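Local coordinates for glia-derived nexin (Homo sapiens, PDB 4DY0), which inhibits serine proteases including thrombin, trypsin and urokinase, binds heparin and promotes neurite extension by inhibiting thrombin, at residues Ala59-Tyr64 with Leu292-Met297; Phe222-Tyr227 with Ser233-Leu238; Ala324-Ser329 with Val370-Gln375. All coordinates share one frame; numbering follows the deposited sequence.

Contact 1: residues Ala59-Tyr64 with Leu292-Met297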
ATOM      1  N   ALA A  59      -0.880  -1.625 -20.376  1.00 32.56           N
ATOM      2  CA  ALA A  59      -0.844  -3.069 -20.564  1.00 34.85           C
ATOM      3  C   ALA A  59       0.585  -3.592 -20.521  1.00 33.45           C
ATOM      4  O   ALA A  59       0.848  -4.654 -19.961  1.00 37.26           O
ATOM      5  CB  ALA A  59      -1.521  -3.458 -21.878  1.00 32.35           C
ATOM      6  N   MET A  60       1.505  -2.843 -21.113  1.00 36.09           N
ATOM      7  CA  MET A  60       2.908  -3.237 -21.120  1.00 39.96           C
ATOM      8  C   MET A  60       3.494  -3.262 -19.707  1.00 38.21           C
ATOM      9  O   MET A  60       4.205  -4.198 -19.338  1.00 39.61           O
ATOM     10  CB  MET A  60       3.735  -2.298 -22.000  1.00 45.88           C
ATOM     11  CG  MET A  60       5.190  -2.726 -22.147  1.00 58.66           C
ATOM     12  SD  MET A  60       6.364  -1.397 -21.799  1.00 75.19           S
ATOM     13  CE  MET A  60       6.406  -1.421 -20.011  1.00 50.43           C
ATOM     14  N   VAL A  61       3.207  -2.228 -18.922  1.00 34.74           N
ATOM     15  CA  VAL A  61       3.742  -2.139 -17.568  1.00 32.84           C
ATOM     16  C   VAL A  61       3.107  -3.181 -16.645  1.00 34.79           C
ATOM     17  O   VAL A  61       3.798  -3.857 -15.886  1.00 36.91           O
ATOM     18  CB  VAL A  61       3.537  -0.740 -16.968  1.00 32.20           C
ATOM     19  CG1 VAL A  61       3.904  -0.737 -15.495  1.00 31.69           C
ATOM     20  CG2 VAL A  61       4.352   0.290 -17.732  1.00 34.71           C
ATOM     21  N   MET A  62       1.788  -3.307 -16.713  1.00 34.97           N
ATOM     22  CA  MET A  62       1.079  -4.262 -15.871  1.00 33.45           C
ATOM     23  C   MET A  62       1.333  -5.687 -16.344  1.00 34.88           C
ATOM     24  O   MET A  62       1.237  -6.636 -15.569  1.00 33.58           O
ATOM     25  CB  MET A  62      -0.418  -3.961 -15.871  1.00 31.65           C
ATOM     26  CG  MET A  62      -0.762  -2.625 -15.238  1.00 33.07           C
ATOM     27  SD  MET A  62      -2.417  -2.071 -15.681  1.00 40.64           S
ATOM     28  CE  MET A  62      -3.425  -3.366 -14.951  1.00 39.42           C
ATOM     29  N   ARG A  63       1.661  -5.826 -17.622  1.00 45.63           N
ATOM     30  CA  ARG A  63       1.956  -7.132 -18.198  1.00 45.34           C
ATOM     31  C   ARG A  63       0.695  -7.984 -18.307  1.00 45.95           C
ATOM     32  O   ARG A  63       0.771  -9.208 -18.360  1.00 43.95           O
ATOM     33  CB  ARG A  63       3.031  -7.857 -17.382  1.00 44.82           C
ATOM     34  CG  ARG A  63       4.428  -7.265 -17.519  1.00 44.77           C
ATOM     35  CD  ARG A  63       5.441  -8.007 -16.657  1.00 47.09           C
ATOM     36  N   TYR A  64      -0.463  -7.329 -18.331  1.00 44.13           N
ATOM     37  CA  TYR A  64      -1.727  -8.013 -18.592  1.00 44.42           C
ATOM     38  C   TYR A  64      -2.850  -7.033 -18.902  1.00 44.69           C
ATOM     39  O   TYR A  64      -2.769  -5.851 -18.561  1.00 44.01           O
ATOM     40  CB  TYR A  64      -2.128  -8.911 -17.419  1.00 41.20           C
ATOM     41  CG  TYR A  64      -2.390  -8.178 -16.122  1.00 41.32           C
ATOM     42  CD1 TYR A  64      -1.415  -8.110 -15.134  1.00 37.81           C
ATOM     43  CD2 TYR A  64      -3.613  -7.564 -15.879  1.00 38.58           C
ATOM     44  CE1 TYR A  64      -1.647  -7.456 -13.945  1.00 36.00           C
ATOM     45  CE2 TYR A  64      -3.854  -6.898 -14.686  1.00 35.43           C
ATOM     46  CZ  TYR A  64      -2.865  -6.850 -13.725  1.00 37.15           C
ATOM     47  OH  TYR A  64      -3.086  -6.195 -12.535  1.00 36.18           O
ATOM     48  N   LEU A 292       8.062   4.261 -14.849  1.00 23.40           N
ATOM     49  CA  LEU A 292       7.743   2.908 -15.306  1.00 24.87           C
ATOM     50  C   LEU A 292       7.325   2.875 -16.774  1.00 25.33           C
ATOM     51  O   LEU A 292       7.198   1.803 -17.366  1.00 26.29           O
ATOM     52  CB  LEU A 292       6.644   2.281 -14.444  1.00 25.17           C
ATOM     53  CG  LEU A 292       7.009   1.915 -13.005  1.00 29.64           C
ATOM     54  CD1 LEU A 292       5.855   1.168 -12.344  1.00 25.80           C
ATOM     55  CD2 LEU A 292       8.294   1.089 -12.954  1.00 26.04           C
ATOM     56  N   GLY A 293       7.103   4.048 -17.355  1.00 23.90           N
ATOM     57  CA  GLY A 293       6.760   4.140 -18.770  1.00 23.99           C
ATOM     58  C   GLY A 293       5.319   4.513 -19.075  1.00 25.59           C
ATOM     59  O   GLY A 293       4.903   4.485 -20.232  1.00 27.51           O
ATOM     60  N   ILE A 294       4.547   4.849 -18.043  1.00 25.67           N
ATOM     61  CA  ILE A 294       3.162   5.275 -18.241  1.00 27.85           C
ATOM     62  C   ILE A 294       3.100   6.797 -18.261  1.00 27.53           C
ATOM     63  O   ILE A 294       2.959   7.423 -17.213  1.00 32.22           O
ATOM     64  CB  ILE A 294       2.238   4.754 -17.123  1.00 28.36           C
ATOM     65  CG1 ILE A 294       2.273   3.227 -17.066  1.00 28.54           C
ATOM     66  CG2 ILE A 294       0.814   5.244 -17.339  1.00 26.40           C
ATOM     67  CD1 ILE A 294       1.748   2.656 -15.765  1.00 27.55           C
ATOM     68  N   THR A 295       3.205   7.385 -19.448  1.00 27.46           N
ATOM     69  CA  THR A 295       3.321   8.841 -19.578  1.00 31.00           C
ATOM     70  C   THR A 295       2.103   9.530 -20.200  1.00 28.93           C
ATOM     71  O   THR A 295       1.723  10.625 -19.779  1.00 28.78           O
ATOM     72  CB  THR A 295       4.563   9.227 -20.409  1.00 31.83           C
ATOM     73  OG1 THR A 295       4.559   8.490 -21.637  1.00 28.47           O
ATOM     74  CG2 THR A 295       5.835   8.914 -19.642  1.00 30.24           C
ATOM     75  N   ASP A 296       1.501   8.895 -21.202  1.00 25.53           N
ATOM     76  CA  ASP A 296       0.416   9.519 -21.958  1.00 27.61           C
ATOM     77  C   ASP A 296      -0.761   9.983 -21.094  1.00 28.72           C
ATOM     78  O   ASP A 296      -1.206  11.123 -21.206  1.00 31.40           O
ATOM     79  CB  ASP A 296      -0.084   8.584 -23.059  1.00 28.49           C
ATOM     80  CG  ASP A 296       0.924   8.407 -24.179  1.00 29.94           C
ATOM     81  OD1 ASP A 296       2.068   8.904 -24.056  1.00 30.16           O
ATOM     82  OD2 ASP A 296       0.569   7.768 -25.190  1.00 28.36           O
ATOM     83  N   MET A 297      -1.260   9.103 -20.233  1.00 29.76           N
ATOM     84  CA  MET A 297      -2.451   9.409 -19.442  1.00 33.56           C
ATOM     85  C   MET A 297      -2.330  10.692 -18.623  1.00 35.18           C
ATOM     86  O   MET A 297      -3.336  11.256 -18.201  1.00 37.60           O
ATOM     87  CB  MET A 297      -2.811   8.239 -18.527  1.00 32.25           C
ATOM     88  CG  MET A 297      -1.898   8.058 -17.325  1.00 32.70           C
ATOM     89  SD  MET A 297      -2.340   6.557 -16.423  1.00 35.00           S
ATOM     90  CE  MET A 297      -1.429   6.796 -14.902  1.00 43.30           C
TER
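V61, in the last turn of helix 52-62 of the serpin fold, faces L292, just after helix 286-291, with their CA atoms 6.8 Å apart. The second helix closes in a Schellman motif, in which G293 takes a positive phi of 108°; a CB there would jam against the carbonyl oxygen of L292. The chain then turns away through I294, and V61 sits in the angle between L292 and I294. With CG1 anti to its backbone N (chi1 171°), V61 reaches the CD1 atoms of both with that methyl, 4.2 Å from L292 CD1 and 4.0 Å from I294 CD1, while CG2 lies 3.7 Å from I294 CG1. The V61 and L292 side chains cross at about a right angle. No hydrogen bond spans the two segments. Trimming V61 to an alanine takes away both methyls and would probably open a gap between I294 and L292, leaving L292 CD1 without its partner across the contact. Beyond this apolar patch, helix 52-62 also holds the loop by polar bonds: Q57 OE1 accepts hydrogen bonds from T295 N and D296 N, and R53 forms a salt bridge with D296. L292 leans on Q18 and Q22 of helix 5-26. At the chain turn itself, V61 CG2 comes within 3.2 Å of L292 O.

Contact 2: residues Phe222-Tyr227 with Ser233-Leu238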
ATOM      1  N   PHE A 222      14.324 -10.446   9.947  1.00 24.14           N
ATOM      2  CA  PHE A 222      12.909 -10.285   9.640  1.00 26.76           C
ATOM      3  C   PHE A 222      12.025 -11.210  10.464  1.00 26.13           C
ATOM      4  O   PHE A 222      12.440 -12.293  10.870  1.00 26.14           O
ATOM      5  CB  PHE A 222      12.642 -10.477   8.142  1.00 27.49           C
ATOM      6  CG  PHE A 222      13.312 -11.683   7.556  1.00 26.17           C
ATOM      7  CD1 PHE A 222      12.652 -12.901   7.505  1.00 26.94           C
ATOM      8  CD2 PHE A 222      14.602 -11.599   7.058  1.00 23.65           C
ATOM      9  CE1 PHE A 222      13.265 -14.013   6.972  1.00 28.35           C
ATOM     10  CE2 PHE A 222      15.223 -12.708   6.519  1.00 24.91           C
ATOM     11  CZ  PHE A 222      14.556 -13.919   6.477  1.00 28.83           C
ATOM     12  N   ILE A 223      10.797 -10.772  10.703  1.00 25.48           N
ATOM     13  CA  ILE A 223       9.879 -11.526  11.532  1.00 25.65           C
ATOM     14  C   ILE A 223       8.457 -11.463  10.984  1.00 28.98           C
ATOM     15  O   ILE A 223       8.061 -10.476  10.362  1.00 30.18           O
ATOM     16  CB  ILE A 223       9.909 -11.015  12.986  1.00 23.76           C
ATOM     17  CG1 ILE A 223       9.024 -11.888  13.882  1.00 24.91           C
ATOM     18  CG2 ILE A 223       9.489  -9.557  13.048  1.00 20.94           C
ATOM     19  CD1 ILE A 223       9.320 -11.723  15.361  1.00 24.21           C
ATOM     20  N   GLU A 224       7.696 -12.530  11.213  1.00 33.16           N
ATOM     21  CA  GLU A 224       6.286 -12.562  10.846  1.00 34.67           C
ATOM     22  C   GLU A 224       5.383 -12.527  12.082  1.00 33.49           C
ATOM     23  O   GLU A 224       5.527 -13.337  12.997  1.00 33.18           O
ATOM     24  CB  GLU A 224       5.974 -13.798  10.007  1.00 37.03           C
ATOM     25  CG  GLU A 224       4.546 -13.827   9.482  1.00 46.42           C
ATOM     26  CD  GLU A 224       4.215 -15.119   8.760  1.00 56.78           C
ATOM     27  OE1 GLU A 224       4.602 -16.200   9.259  1.00 51.21           O
ATOM     28  OE2 GLU A 224       3.562 -15.053   7.696  1.00 58.51           O
ATOM     29  N   LEU A 225       4.461 -11.575  12.105  1.00 32.55           N
ATOM     30  CA  LEU A 225       3.494 -11.472  13.184  1.00 31.32           C
ATOM     31  C   LEU A 225       2.107 -11.675  12.602  1.00 30.04           C
ATOM     32  O   LEU A 225       1.563 -10.778  11.965  1.00 32.73           O
ATOM     33  CB  LEU A 225       3.572 -10.097  13.841  1.00 33.11           C
ATOM     34  CG  LEU A 225       4.868  -9.678  14.526  1.00 34.51           C
ATOM     35  CD1 LEU A 225       6.044  -9.821  13.588  1.00 46.10           C
ATOM     36  CD2 LEU A 225       4.730  -8.243  14.977  1.00 37.84           C
ATOM     37  N   PRO A 226       1.533 -12.866  12.804  1.00 36.44           N
ATOM     38  CA  PRO A 226       0.224 -13.168  12.225  1.00 32.41           C
ATOM     39  C   PRO A 226      -0.935 -12.487  12.956  1.00 36.39           C
ATOM     40  O   PRO A 226      -0.866 -12.266  14.169  1.00 29.73           O
ATOM     41  CB  PRO A 226       0.122 -14.689  12.372  1.00 35.80           C
ATOM     42  CG  PRO A 226       1.005 -15.016  13.529  1.00 37.39           C
ATOM     43  CD  PRO A 226       2.127 -14.026  13.495  1.00 33.52           C
ATOM     44  N   TYR A 227      -1.983 -12.146  12.208  1.00 33.18           N
ATOM     45  CA  TYR A 227      -3.224 -11.659  12.795  1.00 34.52           C
ATOM     46  C   TYR A 227      -4.173 -12.837  13.044  1.00 36.73           C
ATOM     47  O   TYR A 227      -4.031 -13.893  12.429  1.00 35.84           O
ATOM     48  CB  TYR A 227      -3.872 -10.594  11.907  1.00 32.31           C
ATOM     49  CG  TYR A 227      -3.079  -9.306  11.839  1.00 33.09           C
ATOM     50  CD1 TYR A 227      -3.269  -8.301  12.779  1.00 34.51           C
ATOM     51  CD2 TYR A 227      -2.134  -9.098  10.839  1.00 33.25           C
ATOM     52  CE1 TYR A 227      -2.539  -7.117  12.723  1.00 33.43           C
ATOM     53  CE2 TYR A 227      -1.399  -7.919  10.777  1.00 32.40           C
ATOM     54  CZ  TYR A 227      -1.609  -6.934  11.720  1.00 32.48           C
ATOM     55  OH  TYR A 227      -0.884  -5.764  11.664  1.00 31.74           O
ATOM     56  N   SER A 233      -0.887 -11.246   7.732  1.00 30.52           N
ATOM     57  CA  SER A 233       0.222 -11.134   8.669  1.00 32.12           C
ATOM     58  C   SER A 233       1.096  -9.929   8.358  1.00 29.76           C
ATOM     59  O   SER A 233       1.161  -9.464   7.222  1.00 26.72           O
ATOM     60  CB  SER A 233       1.059 -12.416   8.681  1.00 31.37           C
ATOM     61  OG  SER A 233       1.527 -12.721   7.383  1.00 48.84           O
ATOM     62  N   MET A 234       1.750  -9.412   9.387  1.00 31.01           N
ATOM     63  CA  MET A 234       2.709  -8.347   9.201  1.00 27.66           C
ATOM     64  C   MET A 234       4.107  -8.947   9.090  1.00 30.20           C
ATOM     65  O   MET A 234       4.449  -9.887   9.811  1.00 30.90           O
ATOM     66  CB  MET A 234       2.658  -7.366  10.370  1.00 27.07           C
ATOM     67  CG  MET A 234       3.721  -6.277  10.281  1.00 30.21           C
ATOM     68  SD  MET A 234       3.644  -5.079  11.623  1.00 30.46           S
ATOM     69  CE  MET A 234       2.196  -4.135  11.155  1.00 28.93           C
ATOM     70  N   LEU A 235       4.903  -8.405   8.176  1.00 26.97           N
ATOM     71  CA  LEU A 235       6.302  -8.781   8.062  1.00 27.22           C
ATOM     72  C   LEU A 235       7.145  -7.554   8.363  1.00 26.47           C
ATOM     73  O   LEU A 235       6.823  -6.451   7.921  1.00 21.70           O
ATOM     74  CB  LEU A 235       6.608  -9.307   6.661  1.00 32.10           C
ATOM     75  CG  LEU A 235       6.247 -10.768   6.370  1.00 39.42           C
ATOM     76  CD1 LEU A 235       4.906 -11.142   6.963  1.00 44.97           C
ATOM     77  CD2 LEU A 235       6.252 -11.019   4.873  1.00 43.07           C
ATOM     78  N   ILE A 236       8.214  -7.744   9.131  1.00 25.33           N
ATOM     79  CA  ILE A 236       9.084  -6.636   9.510  1.00 22.52           C
ATOM     80  C   ILE A 236      10.544  -6.993   9.276  1.00 25.65           C
ATOM     81  O   ILE A 236      10.991  -8.090   9.625  1.00 25.77           O
ATOM     82  CB  ILE A 236       8.907  -6.250  10.988  1.00 22.98           C
ATOM     83  CG1 ILE A 236       7.445  -5.915  11.277  1.00 21.93           C
ATOM     84  CG2 ILE A 236       9.821  -5.082  11.351  1.00 20.21           C
ATOM     85  CD1 ILE A 236       7.221  -5.300  12.638  1.00 28.56           C
ATOM     86  N   ALA A 237      11.279  -6.063   8.675  1.00 22.45           N
ATOM     87  CA  ALA A 237      12.702  -6.257   8.437  1.00 20.63           C
ATOM     88  C   ALA A 237      13.479  -4.989   8.773  1.00 22.29           C
ATOM     89  O   ALA A 237      13.035  -3.873   8.483  1.00 21.26           O
ATOM     90  CB  ALA A 237      12.949  -6.665   6.994  1.00 17.85           C
ATOM     91  N   LEU A 238      14.630  -5.167   9.406  1.00 21.42           N
ATOM     92  CA  LEU A 238      15.543  -4.062   9.649  1.00 22.07           C
ATOM     93  C   LEU A 238      16.953  -4.625   9.760  1.00 22.89           C
ATOM     94  O   LEU A 238      17.122  -5.824  10.003  1.00 23.35           O
ATOM     95  CB  LEU A 238      15.145  -3.264  10.900  1.00 21.16           C
ATOM     96  CG  LEU A 238      15.588  -3.744  12.285  1.00 21.87           C
ATOM     97  CD1 LEU A 238      15.377  -2.635  13.299  1.00 18.50           C
ATOM     98  CD2 LEU A 238      14.841  -5.007  12.705  1.00 20.43           C
TER
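S233 OG is gripped twice: it donates to E224 OE2 at 3.1 Å and is also hydrogen-bonded to N365 ND2. It meets OE2 on the anti side of the carboxylate, 27° out of the plane, and the other oxygen of E224, OE1, pairs with R208. The glutamate is thus held at both oxygens, and the arginine probably stabilises its negative charge. The bond belongs to an antiparallel beta hairpin with two hydrogen-bonded pairs. Between L225 and M234, L225 N reaches M234 O at 2.8 Å and nearly straight (171°), whereas the return bond from M234 N comes from above the carbonyl plane of L225. I223 and I236 form the other pair, both bonds lying in the carbonyl planes. Their side chains run side by side on the same face as L225 and M234, and I223 CG2 touches I236 CB at 3.9 Å. On the face of S233 and E224, L235 CD1 lies 3.7 Å from E224 CG and packs alongside the aliphatic part of the glutamate. Past the strand end, Y227 swings its ring back so that S233 N lies at the edge, in plane, and M234 CE sits 3.5 Å from Y227 OH. Strand 195-213 flanks the hairpin beside 219-226, and strand 358-364 beside 232-239; F222 stacks on W261 of helix 255-262, and Y227 on W174.

Contact 3: residues Ala324-Ser329 with Val370-Gln375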
ATOM      1  N   ALA A 324      -2.536   5.556   2.793  1.00 26.96           N
ATOM      2  CA  ALA A 324      -2.520   4.291   3.511  1.00 27.02           C
ATOM      3  C   ALA A 324      -2.341   4.565   4.989  1.00 26.08           C
ATOM      4  O   ALA A 324      -1.545   5.420   5.378  1.00 27.71           O
ATOM      5  CB  ALA A 324      -1.403   3.390   2.988  1.00 22.79           C
ATOM      6  N   LYS A 325      -3.088   3.841   5.812  1.00 26.89           N
ATOM      7  CA  LYS A 325      -3.075   4.080   7.247  1.00 29.64           C
ATOM      8  C   LYS A 325      -3.244   2.773   8.009  1.00 30.30           C
ATOM      9  O   LYS A 325      -4.242   2.074   7.845  1.00 28.90           O
ATOM     10  CB  LYS A 325      -4.183   5.067   7.619  1.00 29.24           C
ATOM     11  CG  LYS A 325      -4.298   5.371   9.102  1.00 36.56           C
ATOM     12  CD  LYS A 325      -5.151   6.614   9.321  1.00 35.16           C
ATOM     13  CE  LYS A 325      -5.385   6.882  10.788  1.00 50.95           C
ATOM     14  NZ  LYS A 325      -6.117   8.163  10.989  1.00 56.22           N
ATOM     15  N   ILE A 326      -2.252   2.442   8.827  1.00 28.87           N
ATOM     16  CA  ILE A 326      -2.309   1.246   9.652  1.00 31.76           C
ATOM     17  C   ILE A 326      -1.978   1.586  11.101  1.00 31.92           C
ATOM     18  O   ILE A 326      -1.030   2.317  11.376  1.00 32.34           O
ATOM     19  CB  ILE A 326      -1.336   0.159   9.144  1.00 32.22           C
ATOM     20  CG1 ILE A 326      -1.427  -1.091  10.023  1.00 31.60           C
ATOM     21  CG2 ILE A 326       0.088   0.689   9.119  1.00 30.53           C
ATOM     22  CD1 ILE A 326      -0.417  -2.159   9.675  1.00 34.51           C
ATOM     23  N   GLU A 327      -2.776   1.073  12.029  1.00 31.12           N
ATOM     24  CA  GLU A 327      -2.466   1.235  13.439  1.00 32.60           C
ATOM     25  C   GLU A 327      -1.855  -0.039  14.008  1.00 31.37           C
ATOM     26  O   GLU A 327      -2.343  -1.142  13.765  1.00 32.58           O
ATOM     27  CB  GLU A 327      -3.701   1.631  14.248  1.00 34.91           C
ATOM     28  CG  GLU A 327      -3.409   1.706  15.742  1.00 44.37           C
ATOM     29  CD  GLU A 327      -4.597   2.163  16.566  1.00 52.76           C
ATOM     30  OE1 GLU A 327      -4.457   2.243  17.806  1.00 49.68           O
ATOM     31  OE2 GLU A 327      -5.662   2.445  15.979  1.00 55.39           O
ATOM     32  N   VAL A 328      -0.774   0.121  14.757  1.00 30.02           N
ATOM     33  CA  VAL A 328      -0.143  -1.001  15.424  1.00 31.75           C
ATOM     34  C   VAL A 328      -0.338  -0.855  16.927  1.00 32.76           C
ATOM     35  O   VAL A 328       0.188   0.077  17.537  1.00 37.28           O
ATOM     36  CB  VAL A 328       1.353  -1.073  15.080  1.00 28.27           C
ATOM     37  CG1 VAL A 328       2.016  -2.213  15.824  1.00 27.46           C
ATOM     38  CG2 VAL A 328       1.528  -1.239  13.578  1.00 31.46           C
ATOM     39  N   SER A 329      -1.102  -1.770  17.518  1.00 40.17           N
ATOM     40  CA  SER A 329      -1.459  -1.674  18.933  1.00 36.62           C
ATOM     41  C   SER A 329      -1.365  -3.019  19.652  1.00 40.80           C
ATOM     42  O   SER A 329      -0.913  -4.010  19.076  1.00 37.92           O
ATOM     43  CB  SER A 329      -2.868  -1.102  19.080  1.00 38.25           C
ATOM     44  OG  SER A 329      -3.131  -0.718  20.417  1.00 44.48           O
ATOM     45  N   VAL A 370       0.167  -8.052  -1.529  1.00 27.47           N
ATOM     46  CA  VAL A 370       0.845  -7.179  -0.579  1.00 25.78           C
ATOM     47  C   VAL A 370      -0.002  -5.934  -0.372  1.00 28.18           C
ATOM     48  O   VAL A 370       0.027  -5.011  -1.184  1.00 31.23           O
ATOM     49  CB  VAL A 370       2.247  -6.776  -1.074  1.00 24.47           C
ATOM     50  CG1 VAL A 370       2.976  -5.973  -0.007  1.00 19.54           C
ATOM     51  CG2 VAL A 370       3.049  -8.020  -1.448  1.00 25.09           C
ATOM     52  N   LEU A 371      -0.765  -5.920   0.715  1.00 27.77           N
ATOM     53  CA  LEU A 371      -1.712  -4.844   0.985  1.00 26.81           C
ATOM     54  C   LEU A 371      -1.016  -3.564   1.443  1.00 27.75           C
ATOM     55  O   LEU A 371      -1.449  -2.462   1.110  1.00 24.78           O
ATOM     56  CB  LEU A 371      -2.734  -5.297   2.028  1.00 24.61           C
ATOM     57  CG  LEU A 371      -3.310  -6.696   1.780  1.00 27.68           C
ATOM     58  CD1 LEU A 371      -4.276  -7.104   2.882  1.00 24.79           C
ATOM     59  CD2 LEU A 371      -3.984  -6.767   0.422  1.00 26.57           C
ATOM     60  N   PHE A 372       0.061  -3.717   2.209  1.00 24.09           N
ATOM     61  CA  PHE A 372       0.816  -2.576   2.711  1.00 25.67           C
ATOM     62  C   PHE A 372       2.302  -2.808   2.535  1.00 26.69           C
ATOM     63  O   PHE A 372       2.794  -3.931   2.692  1.00 27.68           O
ATOM     64  CB  PHE A 372       0.574  -2.366   4.207  1.00 26.27           C
ATOM     65  CG  PHE A 372      -0.730  -1.706   4.541  1.00 26.31           C
ATOM     66  CD1 PHE A 372      -1.913  -2.431   4.545  1.00 27.66           C
ATOM     67  CD2 PHE A 372      -0.769  -0.370   4.899  1.00 26.68           C
ATOM     68  CE1 PHE A 372      -3.113  -1.827   4.878  1.00 28.30           C
ATOM     69  CE2 PHE A 372      -1.969   0.239   5.232  1.00 28.50           C
ATOM     70  CZ  PHE A 372      -3.143  -0.492   5.220  1.00 24.97           C
ATOM     71  N   MET A 373       3.013  -1.732   2.227  1.00 25.10           N
ATOM     72  CA  MET A 373       4.462  -1.727   2.284  1.00 22.37           C
ATOM     73  C   MET A 373       4.892  -0.373   2.836  1.00 24.16           C
ATOM     74  O   MET A 373       4.457   0.675   2.350  1.00 21.75           O
ATOM     75  CB  MET A 373       5.061  -1.965   0.902  1.00 24.13           C
ATOM     76  CG  MET A 373       6.574  -2.092   0.905  1.00 27.68           C
ATOM     77  SD  MET A 373       7.206  -2.612  -0.697  1.00 30.07           S
ATOM     78  CE  MET A 373       8.931  -2.926  -0.301  1.00 27.44           C
ATOM     79  N   GLY A 374       5.734  -0.388   3.861  1.00 20.44           N
ATOM     80  CA  GLY A 374       6.100   0.856   4.511  1.00 19.16           C
ATOM     81  C   GLY A 374       7.546   0.957   4.946  1.00 21.88           C
ATOM     82  O   GLY A 374       8.175  -0.035   5.334  1.00 20.85           O
ATOM     83  N   GLN A 375       8.082   2.169   4.881  1.00 18.95           N
ATOM     84  CA  GLN A 375       9.363   2.431   5.498  1.00 19.83           C
ATOM     85  C   GLN A 375       9.115   3.421   6.628  1.00 18.31           C
ATOM     86  O   GLN A 375       8.622   4.524   6.405  1.00 19.58           O
ATOM     87  CB  GLN A 375      10.382   2.955   4.478  1.00 17.01           C
ATOM     88  CG  GLN A 375      10.769   4.398   4.653  1.00 19.81           C
ATOM     89  CD  GLN A 375      11.977   4.784   3.817  1.00 19.03           C
ATOM     90  OE1 GLN A 375      12.858   3.964   3.566  1.00 20.81           O
ATOM     91  NE2 GLN A 375      12.022   6.039   3.379  1.00 16.59           N
TER
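F372 drives its ring, rim first, against the CB atoms of A324 and I326 and the backbone of K325 between them, where two strands of the serpin fold cross at 84°. Strand 319-328 belongs to the large sheet usually called A, and strand 369-376 to sheet B beneath it; the axes of the two short segments pass 8.7 Å apart, and the phenyl ring spans the distance. F372 is the second residue of a classic beta bulge, in which L371 and F372 both lie opposite I362 of strand 358-364. With CG anti to its own carbonyl carbon (chi1 -78°), F372 reaches out from its strand toward sheet A. The tight part is concentrated at the far end of the ring. CE2 lies 3.9 Å from A324 CB and 4.0 Å from I326 CB, the two alternate side chains that point inward, and thus sits between them. Both approach the ring obliquely. I326 also packs on I362, which F372 touches as well, making a common apolar layer between the sheets. The other side of strand 319-328 is looser. K325 points away from F372, runs out fully extended along a partly exposed surface, and gives its NZ to M145 O; a bound sulfate, probably from the crystallisation liquor, lies near that NZ but interacts only weakly. The K325 backbone is bonded to V168 and F170 of strand 162-170, the parallel neighbour from which strand 319-328 separates in serpins when the cleaved reactive loop inserts. The ring therefore probably packs under the strand on one side of that seam. No hydrogen bond joins the two segments, and just 143 Å² of surface is buried between them. At the ring's edge, K325 N lies in its plane, 3.8 Å from F372 CE2.

From the N terminus, contact 1 opens at helix 52-62 and closes 228 residues later beyond helix 286-291, enclosing 227 residues, with many of the strands. Contact 2, a short hairpin, is nested inside it. Contact 3 opens after contact 1 has closed, and its own loop includes the disordered reactive-loop segment 334-345 before the chain returns in strand 369-376. Contacts 1 and 2 lie on opposite sides of the chain's centre, their own centres 31 Å apart. Contacts 2 and 3 touch: M234 CE meets I326 CD1 at 3.6 Å, so hairpin and crossing strands share the layer between sheets A and B. Contact 1 ties the end of helix 52-62 to the loop after helix 286-291, away from both.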